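Succinylglutamate desuccinylase (Vibrio cholerae, PDB 2G9D) probably hydrolyses N-succinyl-L-glutamate to succinate and L-glutamate with the help of one zinc ion, the last step of arginine breakdown by the AST pathway. Local coordinates at residues 53-58 against 138-143; 148-153 against 179-184; 87-92 against 245-250; 22-27 against 34-39. All blocks are in the same frame, centred on the assembly; numbering follows the deposited sequence.

Interaction 1 (53-58 against 138-143); sequences TKNMVI and RQFFAN
F140 and F141, at the end of helix 125-140, lay their rings against N55, M56 and V57 of strand 55-60, a helix-on-sheet contact in the alpha/beta catalytic domain of a zinc exopeptidase-like enzyme. It illustrates how aromatic side chains at the end of a helix can seat it on a sheet. The apolar part centres on V57, whose CG2 sits over one face of the F140 ring as a CH-pi contact, 4.2 Å from the centroid and 20° off the ring normal. The methyl is offset toward the rim, with V57 CG2 and F140 CE2 4.0 Å apart. CG of F140 stands anti to the backbone N (chi1 -170°), which sends the ring out from the helix to the strand. V57 CG2 reaches F141 less closely, at 4.3 Å from its CZ.

A second group of contacts joins ring atoms to the strand's backbone and CB. N55 CB comes within 3.6 Å of F140 CE2, and the carbonyl oxygen of M56 reaches the CZ of that ring. The side chain of M56 itself goes to the other face of the sheet, where helix 235-246 receives it. Between the two phenylalanines, F140 CD2 lies over one face of the F141 ring, offset toward its rim. Beyond the segments, R90 makes a cation-pi contact with F140 and a hydrogen bond from NH1 to F140 O, and Y211 meets F141 ring to ring. N55 O lies at the edge of the F141 ring, near its plane and 3.6 Å from CE1.

Interaction 2 (148-153 against 179-184); sequences SRWHLD and RSLMQF
W150, which buries more surface here than any other residue, reaches from strand 149-157 to helix 179-187 with the benzo end of its indole. Its CZ3 is 3.9 Å from L181 CD1, while CH2 approaches the carbonyl oxygen of S180 at 3.6 Å. F184 CB lies at the indole edge, near the ring plane and 4.1 Å from CZ3. A single flat side chain thus spans a whole turn of the helix, from S180 to F184.

F184 continues the contact along the strand. With CG anti to its backbone N (chi1 173°), its ring extends to L152, and the two side chains meet from opposite directions, F184 CE2 standing 4.0 Å from L152 CD2. L152 in turn has L181 CD1 at the limit of contact. Helix 235-246 adds M241 and L244 against L152 and A240 against F184.

Strand and helix axes approach to 11.2 Å and run 33° apart, the spacing of a helix laid over a sheet. This is the layered alpha/beta architecture of the zinc exopeptidase-like catalytic domain, and the strand leads on to H155, a predicted zinc ligand.

Interaction 3 (87-92 against 245-250); sequences VAERCL and ISRHKP
V87 and A88 meet the last turn of helix 235-246 backbone to backbone: V87 C, the carbonyl carbon, lies 3.6 Å from I245 O. The side chain of V87 turns away from the helix end and packs with V32, V44 and I80. A88 points its methyl at the chain just where the helix stops, with A88 CB 3.5 Å from both S246 O and R247 CB. A88 N is also near I245 O, at 2.9 Å, but the angle is too poor for a hydrogen bond.

R247, the first residue past the helix, has a positive phi (57°), and the turned chain carries the arginine across E89. In this alpha/beta catalytic domain the loop leading into strand 90-94 thus meets the C-terminal end of helix 235-246, which packs on the sheet. The two long side chains, E89 and R247, cross at about a right angle. E89 OE1 and R247 NE form only a long salt bridge of 4.0 Å. The oxygen stands well out of the guanidinium plane, so the attraction is one of charge and no N-H is aimed at it. Both groups have weak second partners, K54 for E89 and D50 for R247.

C91 faces the helix again, and its SG lies 4.7 Å from CG2 of I245, a buried side chain that also touches M56 and I80.

Interaction 4 (22-27 against 34-39); sequences VAQTVR and LKLHQR
V26 and L34 form the more firmly joined end of this strand pair, and two backbone bonds link them. L34 N donates to V26 O at 3.0 Å, and V26 N returns a bond to L34 O at 3.3 Å. Two residues along, Q24 and L36 make the next hydrogen-bonded pair. Q24 N reaches L36 O at 3.3 Å, whereas the return bond from L36 N to Q24 O is weak. Between them the T25 and K35 pair, non-hydrogen-bonded, brings its CA atoms to 4.0 Å, and T25 CA makes a CA-H...O contact with L34 O.

The two faces differ sharply. On the face of Q24, V26, L34 and L36, V26 CG1 lies 4.3 Å from L34 CB and Q24 CG touches L36 CD2. L34 and L36 are buried against L42 of strand 41-44; K3 and L5 touch V26, and M21 touches L36.

The opposite face is far looser. T25 and K35 lie side by side and point the same way, T25 OG1 touching K35 CG at 3.4 Å. T25 OG1 is placed there by standing anti to the backbone N (chi1 172°); the lysine then bends off at chi3 (-58°), taking its amine clear of the partner strand. H37, nearby, has its NE2 bonded to E43. The strands form an antiparallel beta hairpin (168°) with a largely apolar, partly buried face and a more polar one, paired on through strand 33-38 to strand 41-44.

Along the chain the hairpin of interaction 4 closes first, and interactions 1 and 3 then alternate their segments, with interaction 2 falling between the two halves of interaction 3. Neighbouring strands tie interactions 1, 2 and 3 together: 90-94 pairs with 55-60, and 55-60 with 149-157. Their centres lie about 12 to 13 Å from one another. Interaction 1 covers one face through helix 125-140, while interaction 2 lies on the opposite face with helices 179-187 and 235-246, the latter ending in interaction 3. Interaction 4, about 26 Å from interaction 2 between centres, continues the strand order outward. Strand 149-157 carries H155, a predicted zinc ligand, so interactions 1 and 2 pack strands leading to the probable zinc site.

Interaction 1 (53-58 against 138-143)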
# COMPACT_ATOMS: atom_id res chain seq x y z
N THR A 53 8.99 3.60 -20.48
CA THR A 53 8.50 2.48 -19.67
C THR A 53 8.61 2.87 -18.22
O THR A 53 9.44 3.71 -17.85
CB THR A 53 9.30 1.20 -19.90
OG1 THR A 53 9.17 0.78 -21.27
CG2 THR A 53 8.79 0.10 -19.00
N LYS A 54 7.77 2.27 -17.39
CA LYS A 54 7.76 2.57 -15.97
C LYS A 54 8.37 1.45 -15.13
O LYS A 54 8.40 0.30 -15.53
CB LYS A 54 6.31 2.85 -15.53
CG LYS A 54 5.72 4.12 -16.20
CD LYS A 54 4.34 4.50 -15.66
CE LYS A 54 3.26 3.74 -16.37
NZ LYS A 54 3.32 4.04 -17.83
N ASN A 55 8.90 1.82 -13.97
CA ASN A 55 9.51 0.86 -13.06
C ASN A 55 8.66 0.95 -11.83
O ASN A 55 8.79 1.87 -11.02
CB ASN A 55 10.95 1.25 -12.77
CG ASN A 55 11.81 1.18 -14.01
OD1 ASN A 55 11.94 0.11 -14.62
ND2 ASN A 55 12.40 2.31 -14.40
N MSE A 56 7.76 -0.01 -11.73
CA MSE A 56 6.80 -0.09 -10.66
C MSE A 56 7.14 -1.14 -9.65
O MSE A 56 7.67 -2.20 -9.99
CB MSE A 56 5.41 -0.38 -11.24
CG MSE A 56 5.04 0.44 -12.46
SE MSE A 56 3.31 -0.03 -13.19
CE MSE A 56 3.49 -1.96 -13.20
N VAL A 57 6.84 -0.84 -8.39
CA VAL A 57 7.07 -1.76 -7.29
C VAL A 57 5.72 -1.99 -6.63
O VAL A 57 5.24 -1.17 -5.86
CB VAL A 57 8.08 -1.20 -6.25
CG1 VAL A 57 8.06 -2.04 -5.00
CG2 VAL A 57 9.49 -1.23 -6.85
N ILE A 58 5.09 -3.10 -7.00
CA ILE A 58 3.79 -3.50 -6.45
C ILE A 58 4.18 -4.42 -5.31
O ILE A 58 4.82 -5.44 -5.53
CB ILE A 58 2.95 -4.30 -7.51
CG1 ILE A 58 2.50 -3.37 -8.64
CG2 ILE A 58 1.71 -4.89 -6.86
CD1 ILE A 58 3.60 -2.95 -9.55
N ARG A 138 16.89 -0.05 -3.65
CA ARG A 138 18.15 0.53 -4.11
C ARG A 138 18.60 -0.19 -5.38
O ARG A 138 18.90 0.45 -6.39
CB ARG A 138 19.21 0.39 -3.01
CG ARG A 138 20.49 1.19 -3.22
CD ARG A 138 21.55 0.38 -3.98
NE ARG A 138 21.98 -0.83 -3.27
CZ ARG A 138 22.97 -1.63 -3.67
NH1 ARG A 138 23.28 -2.71 -2.96
NH2 ARG A 138 23.66 -1.34 -4.76
N GLN A 139 18.63 -1.53 -5.33
CA GLN A 139 19.03 -2.34 -6.48
C GLN A 139 18.09 -2.17 -7.66
O GLN A 139 18.52 -2.19 -8.81
CB GLN A 139 19.06 -3.82 -6.10
CG GLN A 139 20.32 -4.32 -5.39
CD GLN A 139 21.45 -4.71 -6.37
OE1 GLN A 139 21.21 -5.37 -7.39
NE2 GLN A 139 22.68 -4.31 -6.04
N PHE A 140 16.81 -2.02 -7.38
CA PHE A 140 15.80 -1.89 -8.43
C PHE A 140 15.86 -0.56 -9.15
O PHE A 140 16.05 -0.53 -10.36
CB PHE A 140 14.41 -2.08 -7.83
CG PHE A 140 13.32 -2.19 -8.84
CD1 PHE A 140 12.93 -3.44 -9.33
CD2 PHE A 140 12.65 -1.06 -9.30
CE1 PHE A 140 11.88 -3.55 -10.24
CE2 PHE A 140 11.61 -1.17 -10.21
CZ PHE A 140 11.23 -2.42 -10.68
N PHE A 141 15.71 0.54 -8.42
CA PHE A 141 15.74 1.86 -9.05
C PHE A 141 17.11 2.25 -9.55
O PHE A 141 17.48 3.42 -9.48
CB PHE A 141 15.22 2.94 -8.08
CG PHE A 141 13.73 2.91 -7.88
CD1 PHE A 141 12.87 2.84 -8.96
CD2 PHE A 141 13.19 2.93 -6.60
CE1 PHE A 141 11.50 2.79 -8.77
CE2 PHE A 141 11.82 2.87 -6.40
CZ PHE A 141 10.96 2.80 -7.48
N ALA A 142 17.85 1.29 -10.07
CA ALA A 142 19.19 1.57 -10.56
C ALA A 142 19.22 2.05 -12.01
O ALA A 142 18.69 1.40 -12.93
CB ALA A 142 20.07 0.33 -10.41
N ASN A 143 19.87 3.20 -12.20
CA ASN A 143 20.02 3.82 -13.51
C ASN A 143 18.68 4.23 -14.09
O ASN A 143 18.59 4.61 -15.26
CB ASN A 143 20.73 2.86 -14.48
CG ASN A 143 22.21 2.79 -14.23
OD1 ASN A 143 22.74 1.76 -13.80
ND2 ASN A 143 22.90 3.90 -14.48

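Interaction 2 (148-153 against 179-184)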
# COMPACT_ATOMS: atom_id res chain seq x y z
N SER A 148 9.55 7.86 -14.08
CA SER A 148 8.94 6.58 -14.38
C SER A 148 8.89 5.61 -13.20
O SER A 148 8.72 4.40 -13.39
CB SER A 148 9.70 5.92 -15.54
OG SER A 148 11.04 5.67 -15.16
N ARG A 149 9.03 6.13 -11.99
CA ARG A 149 9.02 5.27 -10.82
C ARG A 149 7.70 5.25 -10.07
O ARG A 149 7.15 6.28 -9.69
CB ARG A 149 10.15 5.68 -9.90
CG ARG A 149 11.51 5.48 -10.52
CD ARG A 149 12.53 6.11 -9.63
NE ARG A 149 13.90 5.86 -10.05
CZ ARG A 149 14.87 6.74 -9.85
NH1 ARG A 149 14.61 7.89 -9.24
NH2 ARG A 149 16.11 6.46 -10.25
N TRP A 150 7.20 4.05 -9.85
CA TRP A 150 5.92 3.87 -9.18
C TRP A 150 6.09 2.89 -8.05
O TRP A 150 6.92 1.99 -8.12
CB TRP A 150 4.89 3.27 -10.16
CG TRP A 150 4.33 4.23 -11.13
CD1 TRP A 150 5.03 5.12 -11.91
CD2 TRP A 150 2.96 4.44 -11.42
NE1 TRP A 150 4.16 5.88 -12.66
CE2 TRP A 150 2.88 5.49 -12.37
CE3 TRP A 150 1.78 3.87 -10.95
CZ2 TRP A 150 1.67 5.96 -12.87
CZ3 TRP A 150 0.58 4.34 -11.45
CH2 TRP A 150 0.53 5.38 -12.39
N HIS A 151 5.29 3.06 -7.01
CA HIS A 151 5.35 2.14 -5.90
C HIS A 151 4.01 2.00 -5.21
O HIS A 151 3.58 2.89 -4.49
CB HIS A 151 6.41 2.58 -4.91
CG HIS A 151 6.64 1.58 -3.83
ND1 HIS A 151 5.66 1.24 -2.93
CD2 HIS A 151 7.71 0.81 -3.54
CE1 HIS A 151 6.12 0.30 -2.12
NE2 HIS A 151 7.36 0.03 -2.46
N LEU A 152 3.37 0.87 -5.43
CA LEU A 152 2.06 0.58 -4.87
C LEU A 152 2.07 -0.50 -3.81
O LEU A 152 2.16 -1.70 -4.12
CB LEU A 152 1.10 0.17 -5.97
CG LEU A 152 0.36 1.29 -6.72
CD1 LEU A 152 1.22 2.54 -6.87
CD2 LEU A 152 -0.05 0.74 -8.07
N ASP A 153 1.95 -0.07 -2.56
CA ASP A 153 1.93 -0.98 -1.42
C ASP A 153 0.46 -1.37 -1.16
O ASP A 153 -0.37 -0.51 -0.84
CB ASP A 153 2.54 -0.27 -0.21
CG ASP A 153 3.02 -1.25 0.84
OD1 ASP A 153 3.66 -0.80 1.81
OD2 ASP A 153 2.77 -2.46 0.69
N ARG A 179 -0.82 13.33 -12.00
CA ARG A 179 -2.10 13.22 -12.68
C ARG A 179 -2.35 11.77 -13.06
O ARG A 179 -3.47 11.28 -12.94
CB ARG A 179 -2.07 14.11 -13.93
CG ARG A 179 -3.42 14.30 -14.64
CD ARG A 179 -3.58 15.75 -15.13
NE ARG A 179 -4.71 15.93 -16.04
CZ ARG A 179 -5.95 15.50 -15.79
NH1 ARG A 179 -6.23 14.86 -14.67
NH2 ARG A 179 -6.93 15.71 -16.68
N SER A 180 -1.29 11.10 -13.50
CA SER A 180 -1.35 9.69 -13.88
C SER A 180 -1.55 8.82 -12.64
O SER A 180 -2.17 7.75 -12.71
CB SER A 180 -0.05 9.26 -14.55
OG SER A 180 0.38 10.25 -15.46
N LEU A 181 -1.00 9.25 -11.51
CA LEU A 181 -1.19 8.46 -10.31
C LEU A 181 -2.64 8.59 -9.84
O LEU A 181 -3.17 7.69 -9.19
CB LEU A 181 -0.23 8.88 -9.20
CG LEU A 181 -0.37 8.00 -7.95
CD1 LEU A 181 -0.12 6.56 -8.31
CD2 LEU A 181 0.58 8.45 -6.87
N MSE A 182 -3.26 9.72 -10.16
CA MSE A 182 -4.65 9.94 -9.77
C MSE A 182 -5.54 9.06 -10.59
O MSE A 182 -6.34 8.28 -10.06
CB MSE A 182 -5.07 11.39 -10.01
CG MSE A 182 -4.46 12.35 -9.02
SE MSE A 182 -4.59 11.61 -7.23
CE MSE A 182 -2.68 11.59 -6.78
N GLN A 183 -5.37 9.20 -11.90
CA GLN A 183 -6.10 8.45 -12.91
C GLN A 183 -6.07 6.99 -12.57
O GLN A 183 -7.08 6.31 -12.71
CB GLN A 183 -5.47 8.69 -14.27
CG GLN A 183 -5.58 10.12 -14.71
CD GLN A 183 -4.90 10.39 -16.04
OE1 GLN A 183 -5.04 11.48 -16.61
NE2 GLN A 183 -4.15 9.40 -16.55
N PHE A 184 -4.93 6.48 -12.10
CA PHE A 184 -4.89 5.07 -11.76
C PHE A 184 -5.86 4.78 -10.63
O PHE A 184 -6.65 3.83 -10.70
CB PHE A 184 -3.49 4.60 -11.32
CG PHE A 184 -3.50 3.20 -10.80
CD1 PHE A 184 -3.61 2.13 -11.68
CD2 PHE A 184 -3.59 2.96 -9.44
CE1 PHE A 184 -3.84 0.84 -11.22
CE2 PHE A 184 -3.83 1.67 -8.96
CZ PHE A 184 -3.96 0.60 -9.85

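Interaction 3 (87-92 against 245-250)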
# COMPACT_ATOMS: atom_id res chain seq x y z
N VAL A 87 2.75 -7.93 -20.62
CA VAL A 87 3.60 -7.05 -19.79
C VAL A 87 4.02 -5.83 -20.58
O VAL A 87 3.91 -5.83 -21.80
CB VAL A 87 4.90 -7.73 -19.33
CG1 VAL A 87 5.68 -6.77 -18.44
CG2 VAL A 87 4.59 -9.02 -18.59
N ALA A 88 4.52 -4.81 -19.90
CA ALA A 88 4.95 -3.59 -20.57
C ALA A 88 5.60 -2.63 -19.60
O ALA A 88 5.75 -1.44 -19.88
CB ALA A 88 3.76 -2.91 -21.22
N GLU A 89 5.99 -3.15 -18.44
CA GLU A 89 6.59 -2.30 -17.44
C GLU A 89 7.42 -3.08 -16.45
O GLU A 89 6.91 -3.97 -15.76
CB GLU A 89 5.51 -1.53 -16.67
CG GLU A 89 5.12 -0.20 -17.29
CD GLU A 89 3.84 -0.28 -18.09
OE1 GLU A 89 3.47 0.75 -18.70
OE2 GLU A 89 3.22 -1.37 -18.11
N ARG A 90 8.70 -2.71 -16.37
CA ARG A 90 9.62 -3.35 -15.44
C ARG A 90 9.05 -3.24 -14.01
O ARG A 90 9.07 -2.17 -13.40
CB ARG A 90 10.98 -2.67 -15.53
CG ARG A 90 12.08 -3.44 -14.88
CD ARG A 90 13.07 -2.53 -14.20
NE ARG A 90 13.82 -3.30 -13.22
CZ ARG A 90 14.83 -2.83 -12.51
NH1 ARG A 90 15.21 -1.57 -12.67
NH2 ARG A 90 15.46 -3.61 -11.65
N CYS A 91 8.54 -4.35 -13.47
CA CYS A 91 7.97 -4.32 -12.13
C CYS A 91 8.42 -5.45 -11.19
O CYS A 91 8.52 -6.62 -11.58
CB CYS A 91 6.44 -4.28 -12.21
SG CYS A 91 5.71 -5.73 -13.00
N LEU A 92 8.68 -5.05 -9.95
CA LEU A 92 9.14 -5.95 -8.89
C LEU A 92 7.96 -6.33 -7.98
O LEU A 92 7.39 -5.47 -7.30
CB LEU A 92 10.23 -5.22 -8.10
CG LEU A 92 11.16 -6.03 -7.21
CD1 LEU A 92 11.87 -7.11 -8.01
CD2 LEU A 92 12.15 -5.07 -6.59
N ILE A 245 0.13 -2.56 -15.71
CA ILE A 245 1.35 -3.24 -16.11
C ILE A 245 1.37 -3.54 -17.62
O ILE A 245 2.44 -3.61 -18.23
CB ILE A 245 1.62 -4.55 -15.28
CG1 ILE A 245 0.74 -5.70 -15.74
CG2 ILE A 245 1.35 -4.31 -13.81
CD1 ILE A 245 0.98 -6.95 -14.93
N SER A 246 0.18 -3.68 -18.22
CA SER A 246 0.03 -3.94 -19.65
C SER A 246 0.18 -2.65 -20.46
O SER A 246 0.33 -2.69 -21.67
CB SER A 246 -1.34 -4.55 -19.95
OG SER A 246 -2.34 -3.54 -19.85
N ARG A 247 0.12 -1.52 -19.76
CA ARG A 247 0.27 -0.20 -20.37
C ARG A 247 -0.73 0.06 -21.49
O ARG A 247 -0.56 1.00 -22.28
CB ARG A 247 1.69 -0.05 -20.92
CG ARG A 247 2.04 1.31 -21.50
CD ARG A 247 3.09 1.13 -22.60
NE ARG A 247 4.34 1.87 -22.41
CZ ARG A 247 4.46 3.19 -22.53
NH1 ARG A 247 5.65 3.76 -22.36
NH2 ARG A 247 3.41 3.94 -22.82
N HIS A 248 -1.77 -0.76 -21.59
CA HIS A 248 -2.71 -0.51 -22.65
C HIS A 248 -4.14 -0.30 -22.21
O HIS A 248 -4.48 -0.36 -21.02
CB HIS A 248 -2.66 -1.60 -23.72
CG HIS A 248 -3.23 -2.93 -23.29
ND1 HIS A 248 -4.36 -3.04 -22.51
CD2 HIS A 248 -2.86 -4.19 -23.61
CE1 HIS A 248 -4.65 -4.32 -22.36
NE2 HIS A 248 -3.76 -5.04 -23.02
N LYS A 249 -4.96 -0.03 -23.23
CA LYS A 249 -6.38 0.26 -23.15
C LYS A 249 -7.08 0.21 -21.81
O LYS A 249 -7.33 -0.87 -21.26
CB LYS A 249 -7.17 -0.61 -24.15
CG LYS A 249 -8.69 -0.27 -24.23
CD LYS A 249 -8.91 1.20 -24.67
CE LYS A 249 -10.38 1.56 -24.93
NZ LYS A 249 -10.51 2.95 -25.47
N PRO A 250 -7.37 1.39 -21.25
CA PRO A 250 -8.07 1.47 -19.97
C PRO A 250 -9.52 1.24 -20.43
O PRO A 250 -10.21 2.18 -20.83
CB PRO A 250 -7.80 2.91 -19.53
CG PRO A 250 -7.70 3.64 -20.84
CD PRO A 250 -6.87 2.70 -21.68

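Interaction 4 (22-27 against 34-39)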
# COMPACT_ATOMS: atom_id res chain seq x y z
N VAL A 22 14.88 -21.26 -4.67
CA VAL A 22 16.09 -20.55 -5.06
C VAL A 22 15.77 -19.60 -6.19
O VAL A 22 14.74 -19.72 -6.84
CB VAL A 22 17.17 -21.52 -5.58
CG1 VAL A 22 17.57 -22.51 -4.50
CG2 VAL A 22 16.67 -22.25 -6.82
N ALA A 23 16.66 -18.65 -6.42
CA ALA A 23 16.48 -17.70 -7.51
C ALA A 23 16.54 -18.46 -8.82
O ALA A 23 17.06 -19.58 -8.87
CB ALA A 23 17.57 -16.64 -7.48
N GLN A 24 16.02 -17.86 -9.89
CA GLN A 24 16.04 -18.46 -11.22
C GLN A 24 15.39 -17.57 -12.26
O GLN A 24 14.19 -17.35 -12.24
CB GLN A 24 15.34 -19.82 -11.21
CG GLN A 24 13.96 -19.85 -10.61
CD GLN A 24 13.49 -21.27 -10.42
OE1 GLN A 24 13.55 -22.08 -11.35
NE2 GLN A 24 13.02 -21.59 -9.22
N THR A 25 16.21 -17.06 -13.17
CA THR A 25 15.74 -16.18 -14.23
C THR A 25 15.29 -16.94 -15.49
O THR A 25 16.04 -17.75 -16.03
CB THR A 25 16.86 -15.18 -14.60
OG1 THR A 25 16.48 -14.42 -15.75
CG2 THR A 25 18.16 -15.92 -14.87
N VAL A 26 14.07 -16.68 -15.97
CA VAL A 26 13.57 -17.36 -17.17
C VAL A 26 12.72 -16.52 -18.14
O VAL A 26 11.74 -15.89 -17.75
CB VAL A 26 12.73 -18.60 -16.79
CG1 VAL A 26 11.46 -18.20 -16.09
CG2 VAL A 26 12.41 -19.38 -18.04
N ARG A 27 13.10 -16.54 -19.42
CA ARG A 27 12.38 -15.82 -20.49
C ARG A 27 11.08 -16.56 -20.80
O ARG A 27 11.05 -17.79 -20.78
CB ARG A 27 13.25 -15.76 -21.76
CG ARG A 27 12.57 -15.18 -23.02
CD ARG A 27 13.40 -15.46 -24.30
NE ARG A 27 12.83 -14.85 -25.51
CZ ARG A 27 13.35 -15.00 -26.74
NH1 ARG A 27 12.77 -14.42 -27.78
NH2 ARG A 27 14.44 -15.73 -26.92
N LEU A 34 11.62 -13.14 -16.54
CA LEU A 34 11.29 -13.23 -15.11
C LEU A 34 12.44 -13.56 -14.13
O LEU A 34 12.62 -14.72 -13.75
CB LEU A 34 10.21 -14.29 -14.88
CG LEU A 34 8.90 -14.26 -15.66
CD1 LEU A 34 8.00 -15.37 -15.13
CD2 LEU A 34 8.23 -12.90 -15.52
N LYS A 35 13.18 -12.55 -13.69
CA LYS A 35 14.27 -12.82 -12.76
C LYS A 35 13.77 -12.99 -11.33
O LYS A 35 13.47 -12.01 -10.65
CB LYS A 35 15.32 -11.70 -12.81
CG LYS A 35 15.88 -11.46 -14.20
CD LYS A 35 17.10 -10.56 -14.16
CE LYS A 35 16.78 -9.21 -13.53
NZ LYS A 35 17.96 -8.30 -13.55
N LEU A 36 13.65 -14.24 -10.88
CA LEU A 36 13.22 -14.52 -9.52
C LEU A 36 14.45 -14.29 -8.64
O LEU A 36 15.55 -14.76 -8.96
CB LEU A 36 12.79 -15.96 -9.37
CG LEU A 36 11.69 -16.12 -8.35
CD1 LEU A 36 10.42 -15.50 -8.87
CD2 LEU A 36 11.47 -17.58 -8.09
N HIS A 37 14.29 -13.56 -7.54
CA HIS A 37 15.45 -13.29 -6.71
C HIS A 37 15.52 -14.09 -5.42
O HIS A 37 16.44 -14.89 -5.23
CB HIS A 37 15.49 -11.80 -6.39
CG HIS A 37 15.56 -10.92 -7.60
ND1 HIS A 37 16.57 -11.03 -8.53
CD2 HIS A 37 14.78 -9.89 -8.00
CE1 HIS A 37 16.41 -10.09 -9.45
NE2 HIS A 37 15.33 -9.39 -9.15
N GLN A 38 14.55 -13.87 -4.54
CA GLN A 38 14.54 -14.58 -3.27
C GLN A 38 13.11 -14.80 -2.83
O GLN A 38 12.18 -14.27 -3.43
CB GLN A 38 15.29 -13.77 -2.23
CG GLN A 38 14.68 -12.40 -2.01
CD GLN A 38 15.65 -11.44 -1.37
OE1 GLN A 38 16.64 -11.04 -1.99
NE2 GLN A 38 15.39 -11.07 -0.12
N ARG A 39 12.94 -15.57 -1.77
CA ARG A 39 11.62 -15.87 -1.23
C ARG A 39 10.70 -14.63 -1.22
O ARG A 39 10.93 -13.66 -0.50
CB ARG A 39 11.81 -16.44 0.18
CG ARG A 39 10.68 -17.29 0.71
CD ARG A 39 11.21 -18.17 1.83
NE ARG A 39 10.17 -18.55 2.78
CZ ARG A 39 9.22 -19.44 2.55
NH1 ARG A 39 9.17 -20.07 1.38
NH2 ARG A 39 8.32 -19.71 3.48